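Local coordinates for protein superoxide dismutase 1 (Perkinsus marinus, PDB 2CW2) that probably destroys superoxide radicals, turning them into hydrogen peroxide and oxygen at an active site that holds a single iron ion, at residues A[40-45]-A[53-58]; A[101-106]-A[154-159]. All blocks are in the same frame, centred on the assembly; numbering follows the deposited sequence.

In the fold
Both contacts reach the same iron ion, but they lie at different depths in the chain. Interaction 2 is core. It lies near the centre of the chain and joins helix 93-110 of the alpha-hairpin domain to strand 153-159 of the C-terminal domain. Interaction 1 is partly buried and stays within the alpha-hairpin domain, where the loop 40-45 folds back on helix 51-73. Their centres lie about 18 Å apart. They meet at the metal, which His57 and His105 both bind. The chemistry follows the place. Interaction 1 pairs leucine packing with a partly exposed lysine, whereas interaction 2 is built from tryptophans, amides and a metal-binding histidine.

Interaction 1: A[40-45]-A[53-58]; sequences YVKNAL and TLTYHH. With FE (Fe (III) ion), chain C.
Leu54 and Thr55 meet the loop 40-45 from the first turns of helix 51-73. Leu54 is the first to touch the loop and does most of the apolar work. Leu54 CD1 lies 3.4 Å from Lys42 O and 3.8 Å from Tyr40 CE1, approaching the phenol ring obliquely. Leu45 CD1 packs against the same methyl at 3.9 Å. The Leu54 side chain crosses those of Tyr40 and Leu45 at about a right angle, and its CD1 touches both on one side. Leu45 also sends its other methyl, CD2, over the centre of one face of the Tyr40 ring. The loop thus brings its own packed pair to the helix. Its type I turn from Val41 to Ala44 is closed by a bond from Ala44 N to Val41 O.

Thr55 receives the lysine. Lys42 NZ donates a hydrogen bond to Thr55 OG1 at 3.2 Å. Bends at chi2 (-70°) and chi4 (64°) carry the amine over to the helix, and on the way Lys42 CD passes 3.9 Å from Leu54 CB. Asp59, one turn further along, forms a salt bridge with the same amine. Thr55 OG1 also bonds to Ala51 O.

His57 makes no contact with the loop. With CG anti to the backbone N (chi1 -159°), its ring reaches the iron, which His57 NE2 binds at 1.9 Å. His105, Asp187 and His191 complete the protein ligands.

The contact lays the loop 40-45 on helix 51-73, the helix that supplies His57 to the metal. Tyr40 OH bonds to Phe109 O near the end of helix 93-110. Thr53 and Tyr56 touch Ile195 of helix 194-197, and Tyr56 also packs on Asn199 of the second subunit.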
loop_
_atom_site.group_PDB
_atom_site.type_symbol
_atom_site.label_atom_id
_atom_site.label_comp_id
_atom_site.label_asym_id
_atom_site.label_seq_id
_atom_site.Cartn_x
_atom_site.Cartn_y
_atom_site.Cartn_z
ATOM N N TYR A 40 2.342 19.628 16.384
ATOM C CA TYR A 40 1.427 20.709 16.011
ATOM C C TYR A 40 -0.003 20.209 16.219
ATOM O O TYR A 40 -0.242 18.986 16.329
ATOM C CB TYR A 40 1.653 21.134 14.539
ATOM C CG TYR A 40 2.082 19.963 13.670
ATOM C CD1 TYR A 40 1.157 18.997 13.269
ATOM C CD2 TYR A 40 3.420 19.799 13.293
ATOM C CE1 TYR A 40 1.549 17.892 12.526
ATOM C CE2 TYR A 40 3.825 18.697 12.543
ATOM C CZ TYR A 40 2.874 17.748 12.165
ATOM O OH TYR A 40 3.252 16.652 11.426
ATOM N N VAL A 41 -0.955 21.137 16.266
ATOM C CA VAL A 41 -2.354 20.763 16.450
ATOM C C VAL A 41 -2.886 20.182 15.133
ATOM O O VAL A 41 -2.242 20.297 14.079
ATOM C CB VAL A 41 -3.204 21.958 16.897
ATOM C CG1 VAL A 41 -2.630 22.549 18.196
ATOM C CG2 VAL A 41 -3.244 22.994 15.781
ATOM N N LYS A 42 -4.047 19.549 15.197
ATOM C CA LYS A 42 -4.558 18.784 14.065
ATOM C C LYS A 42 -4.844 19.587 12.797
ATOM O O LYS A 42 -4.687 19.053 11.687
ATOM C CB LYS A 42 -5.793 17.989 14.484
ATOM C CG LYS A 42 -5.491 16.920 15.531
ATOM C CD LYS A 42 -4.670 15.757 14.938
ATOM C CE LYS A 42 -4.422 14.651 15.968
ATOM N NZ LYS A 42 -5.678 13.987 16.424
ATOM N N ASN A 43 -5.223 20.862 12.936
ATOM C CA ASN A 43 -5.539 21.646 11.739
ATOM C C ASN A 43 -4.357 22.476 11.213
ATOM O O ASN A 43 -4.502 23.286 10.287
ATOM C CB ASN A 43 -6.810 22.504 11.949
ATOM C CG ASN A 43 -6.586 23.691 12.854
ATOM O OD1 ASN A 43 -5.459 23.971 13.273
ATOM N ND2 ASN A 43 -7.672 24.433 13.142
ATOM N N ALA A 44 -3.180 22.216 11.774
ATOM C CA ALA A 44 -2.039 23.101 11.598
ATOM C C ALA A 44 -1.416 23.037 10.195
ATOM O O ALA A 44 -0.744 23.983 9.786
ATOM C CB ALA A 44 -0.993 22.838 12.662
ATOM N N LEU A 45 -1.642 21.925 9.490
ATOM C CA LEU A 45 -1.086 21.690 8.155
ATOM C C LEU A 45 -2.086 21.952 7.018
ATOM O O LEU A 45 -1.794 21.700 5.836
ATOM C CB LEU A 45 -0.544 20.247 8.054
ATOM C CG LEU A 45 0.422 19.829 9.155
ATOM C CD1 LEU A 45 1.020 18.468 8.821
ATOM C CD2 LEU A 45 1.515 20.888 9.342
ATOM N N THR A 53 -6.930 13.680 8.210
ATOM C CA THR A 53 -5.748 12.870 7.873
ATOM C C THR A 53 -4.803 12.709 9.062
ATOM O O THR A 53 -4.408 11.594 9.410
ATOM C CB THR A 53 -5.017 13.456 6.674
ATOM O OG1 THR A 53 -5.770 13.161 5.496
ATOM C CG2 THR A 53 -3.648 12.750 6.429
ATOM N N LEU A 54 -4.455 13.807 9.709
ATOM C CA LEU A 54 -3.591 13.696 10.875
ATOM C C LEU A 54 -4.174 12.829 11.988
ATOM O O LEU A 54 -3.441 12.107 12.668
ATOM C CB LEU A 54 -3.206 15.071 11.384
ATOM C CG LEU A 54 -2.142 15.772 10.533
ATOM C CD1 LEU A 54 -1.863 17.183 11.062
ATOM C CD2 LEU A 54 -0.857 14.943 10.489
ATOM N N THR A 55 -5.490 12.891 12.177
ATOM C CA THR A 55 -6.139 12.097 13.204
ATOM C C THR A 55 -6.036 10.611 12.894
ATOM O O THR A 55 -5.597 9.828 13.727
ATOM C CB THR A 55 -7.592 12.548 13.375
ATOM O OG1 THR A 55 -7.566 13.916 13.795
ATOM C CG2 THR A 55 -8.255 11.838 14.560
ATOM N N TYR A 56 -6.429 10.212 11.695
ATOM C CA TYR A 56 -6.350 8.798 11.341
ATOM C C TYR A 56 -4.901 8.314 11.233
ATOM O O TYR A 56 -4.542 7.248 11.749
ATOM C CB TYR A 56 -7.079 8.537 10.028
ATOM C CG TYR A 56 -8.562 8.367 10.218
ATOM C CD1 TYR A 56 -9.088 7.126 10.551
ATOM C CD2 TYR A 56 -9.435 9.448 10.095
ATOM C CE1 TYR A 56 -10.438 6.947 10.739
ATOM C CE2 TYR A 56 -10.801 9.281 10.285
ATOM C CZ TYR A 56 -11.293 8.016 10.610
ATOM O OH TYR A 56 -12.642 7.811 10.816
ATOM N N HIS A 57 -4.071 9.110 10.576
ATOM C CA HIS A 57 -2.697 8.670 10.287
ATOM C C HIS A 57 -1.910 8.524 11.589
ATOM O O HIS A 57 -1.212 7.536 11.810
ATOM C CB HIS A 57 -1.969 9.621 9.294
ATOM C CG HIS A 57 -0.796 8.978 8.575
ATOM N ND1 HIS A 57 -0.021 9.652 7.651
ATOM C CD2 HIS A 57 -0.283 7.716 8.640
ATOM C CE1 HIS A 57 0.917 8.836 7.184
ATOM N NE2 HIS A 57 0.793 7.652 7.775
ATOM N N HIS A 58 -2.018 9.518 12.457
ATOM C CA HIS A 58 -1.300 9.450 13.717
ATOM C C HIS A 58 -2.047 8.641 14.791
ATOM O O HIS A 58 -1.483 7.702 15.362
ATOM C CB HIS A 58 -1.008 10.846 14.256
ATOM C CG HIS A 58 -0.261 10.837 15.564
ATOM N ND1 HIS A 58 -0.895 10.775 16.786
ATOM C CD2 HIS A 58 1.064 10.881 15.832
ATOM C CE1 HIS A 58 0.011 10.794 17.757
ATOM N NE2 HIS A 58 1.207 10.857 17.205
HETATM FE FE FE C . 1.716 6.082 7.098
HETATM O O HOH W 1 2.978 4.312 6.211
#

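Interaction 2: A[101-106]-A[154-159]; sequences QVYNHT and WVWLIA. With FE (Fe (III) ion), chain C.
Trp154 reaches from strand 153-159 to three residues of helix 93-110: Gln101, Asn104 and His105. Its CB starts the side chain toward the helix, and CG lies anti to the carbonyl carbon (chi1 -63°), which sends the indole out to the helix. On the five-membered ring, NE1 donates to Gln101 OE1 at 2.9 Å. The bond is bent, with an N-H...O angle of 132°. It uses a lone pair in the carbonyl plane, but the oxygen is tilted from the indole plane. Farther out, CE2 and CZ2 lie under Asn104 CB, with Trp154 CZ2 3.3 Å from Asn104 CB. This is a CH-pi contact over the face of the six-membered ring. At the tip, CH2 stands over the centre of one face of the His105 ring. The edge-to-face pair has centroids 5.0 Å apart and planes at 86°. Trp154 CZ3 passes Asn104 O at 3.6 Å.

Gln101 OE1 takes a second bond, from Asn104 ND2, so two donors grip it. Asn104 ND2 also donates to Ala172 O. Asn104 OD1 meets the edge of the Trp156 ring, 3.2 Å from CZ2.

His105 binds the iron through NE2 at 1.9 Å. Its ND1 donates to Gln101 O at 2.8 Å. That bond and the Trp154 edge would hold the ring in place.

With OE1 held as an acceptor, Gln101 NE2 can donate to the water bound to iron, and it also bonds to Tyr65 OH. The tryptophan lies in the second shell and probably helps to orient both a metal ligand and the glutamine beside the metal-bound water.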
loop_
_atom_site.group_PDB
_atom_site.type_symbol
_atom_site.label_atom_id
_atom_site.label_comp_id
_atom_site.label_asym_id
_atom_site.label_seq_id
_atom_site.Cartn_x
_atom_site.Cartn_y
_atom_site.Cartn_z
ATOM N N GLN A 101 7.945 1.047 10.969
ATOM C CA GLN A 101 6.807 1.935 10.750
ATOM C C GLN A 101 6.643 2.942 11.883
ATOM O O GLN A 101 6.290 4.088 11.636
ATOM C CB GLN A 101 5.520 1.143 10.529
ATOM C CG GLN A 101 5.443 0.503 9.156
ATOM C CD GLN A 101 5.305 1.539 8.045
ATOM O OE1 GLN A 101 6.291 2.107 7.626
ATOM N NE2 GLN A 101 4.084 1.755 7.561
ATOM N N VAL A 102 6.929 2.541 13.124
ATOM C CA VAL A 102 6.816 3.483 14.226
ATOM C C VAL A 102 7.838 4.611 14.008
ATOM O O VAL A 102 7.493 5.788 14.086
ATOM C CB VAL A 102 7.056 2.810 15.600
ATOM C CG1 VAL A 102 7.312 3.873 16.712
ATOM C CG2 VAL A 102 5.896 1.928 15.987
ATOM N N TYR A 103 9.091 4.249 13.735
ATOM C CA TYR A 103 10.131 5.252 13.440
ATOM C C TYR A 103 9.778 6.114 12.216
ATOM O O TYR A 103 9.915 7.349 12.236
ATOM C CB TYR A 103 11.486 4.571 13.194
ATOM C CG TYR A 103 12.620 5.539 12.940
ATOM C CD1 TYR A 103 13.559 5.808 13.939
ATOM C CD2 TYR A 103 12.759 6.184 11.709
ATOM C CE1 TYR A 103 14.595 6.711 13.731
ATOM C CE2 TYR A 103 13.792 7.093 11.482
ATOM C CZ TYR A 103 14.709 7.343 12.508
ATOM O OH TYR A 103 15.737 8.233 12.308
ATOM N N ASN A 104 9.351 5.455 11.144
ATOM C CA ASN A 104 9.030 6.154 9.909
ATOM C C ASN A 104 7.984 7.253 10.118
ATOM O O ASN A 104 8.093 8.349 9.559
ATOM C CB ASN A 104 8.526 5.153 8.861
ATOM C CG ASN A 104 9.609 4.159 8.443
ATOM O OD1 ASN A 104 10.785 4.355 8.730
ATOM N ND2 ASN A 104 9.209 3.080 7.797
ATOM N N HIS A 105 6.952 6.951 10.899
ATOM C CA HIS A 105 5.887 7.922 11.105
ATOM C C HIS A 105 6.338 9.064 12.037
ATOM O O HIS A 105 6.042 10.238 11.774
ATOM C CB HIS A 105 4.590 7.233 11.577
ATOM C CG HIS A 105 3.879 6.473 10.485
ATOM N ND1 HIS A 105 4.147 5.147 10.197
ATOM C CD2 HIS A 105 2.920 6.861 9.608
ATOM C CE1 HIS A 105 3.371 4.758 9.190
ATOM N NE2 HIS A 105 2.635 5.787 8.792
ATOM N N THR A 106 7.041 8.731 13.119
ATOM C CA THR A 106 7.534 9.784 13.992
ATOM C C THR A 106 8.416 10.740 13.188
ATOM O O THR A 106 8.314 11.963 13.293
ATOM C CB THR A 106 8.322 9.156 15.151
ATOM O OG1 THR A 106 7.409 8.425 15.971
ATOM C CG2 THR A 106 8.884 10.233 16.054
ATOM N N TRP A 154 7.963 4.482 1.101
ATOM C CA TRP A 154 8.528 5.735 1.609
ATOM C C TRP A 154 9.593 6.209 0.641
ATOM O O TRP A 154 10.306 5.379 0.044
ATOM C CB TRP A 154 9.232 5.483 2.960
ATOM C CG TRP A 154 8.309 5.020 4.001
ATOM C CD1 TRP A 154 7.880 3.731 4.207
ATOM C CD2 TRP A 154 7.604 5.831 4.944
ATOM N NE1 TRP A 154 6.979 3.697 5.243
ATOM C CE2 TRP A 154 6.789 4.972 5.710
ATOM C CE3 TRP A 154 7.583 7.206 5.230
ATOM C CZ2 TRP A 154 5.962 5.442 6.739
ATOM C CZ3 TRP A 154 6.775 7.663 6.265
ATOM C CH2 TRP A 154 5.968 6.792 6.988
ATOM N N VAL A 155 9.783 7.521 0.544
ATOM C CA VAL A 155 10.948 8.054 -0.157
ATOM C C VAL A 155 11.763 8.829 0.877
ATOM O O VAL A 155 11.198 9.562 1.694
ATOM C CB VAL A 155 10.561 8.954 -1.343
ATOM C CG1 VAL A 155 11.821 9.517 -2.032
ATOM C CG2 VAL A 155 9.716 8.188 -2.337
ATOM N N TRP A 156 13.075 8.606 0.875
ATOM C CA TRP A 156 13.970 9.194 1.865
ATOM C C TRP A 156 15.035 10.046 1.181
ATOM O O TRP A 156 15.523 9.685 0.104
ATOM C CB TRP A 156 14.718 8.078 2.588
ATOM C CG TRP A 156 13.882 7.133 3.356
ATOM C CD1 TRP A 156 13.290 5.977 2.892
ATOM C CD2 TRP A 156 13.560 7.218 4.741
ATOM N NE1 TRP A 156 12.605 5.357 3.913
ATOM C CE2 TRP A 156 12.762 6.094 5.059
ATOM C CE3 TRP A 156 13.862 8.141 5.761
ATOM C CZ2 TRP A 156 12.269 5.862 6.345
ATOM C CZ3 TRP A 156 13.360 7.910 7.037
ATOM C CH2 TRP A 156 12.564 6.787 7.307
ATOM N N LEU A 157 15.372 11.178 1.794
ATOM C CA LEU A 157 16.634 11.855 1.510
ATOM C C LEU A 157 17.538 11.372 2.617
ATOM O O LEU A 157 17.189 11.493 3.803
ATOM C CB LEU A 157 16.504 13.386 1.604
ATOM C CG LEU A 157 17.882 14.063 1.431
ATOM C CD1 LEU A 157 18.415 13.757 0.038
ATOM C CD2 LEU A 157 17.754 15.548 1.592
ATOM N N ILE A 158 18.678 10.807 2.229
ATOM C CA ILE A 158 19.647 10.245 3.145
ATOM C C ILE A 158 21.007 10.935 3.010
ATOM O O ILE A 158 21.301 11.512 1.985
ATOM C CB ILE A 158 19.762 8.742 2.788
ATOM C CG1 ILE A 158 19.486 7.892 3.988
ATOM C CG2 ILE A 158 20.989 8.400 1.971
ATOM C CD1 ILE A 158 18.036 7.753 4.166
ATOM N N ALA A 159 21.799 10.901 4.073
ATOM C CA ALA A 159 23.234 11.171 3.975
ATOM C C ALA A 159 23.907 9.811 4.005
ATOM O O ALA A 159 23.712 9.026 4.937
ATOM C CB ALA A 159 23.709 12.001 5.158
HETATM FE FE FE C . 1.716 6.082 7.098
HETATM O O HOH W 1 2.978 4.312 6.211
#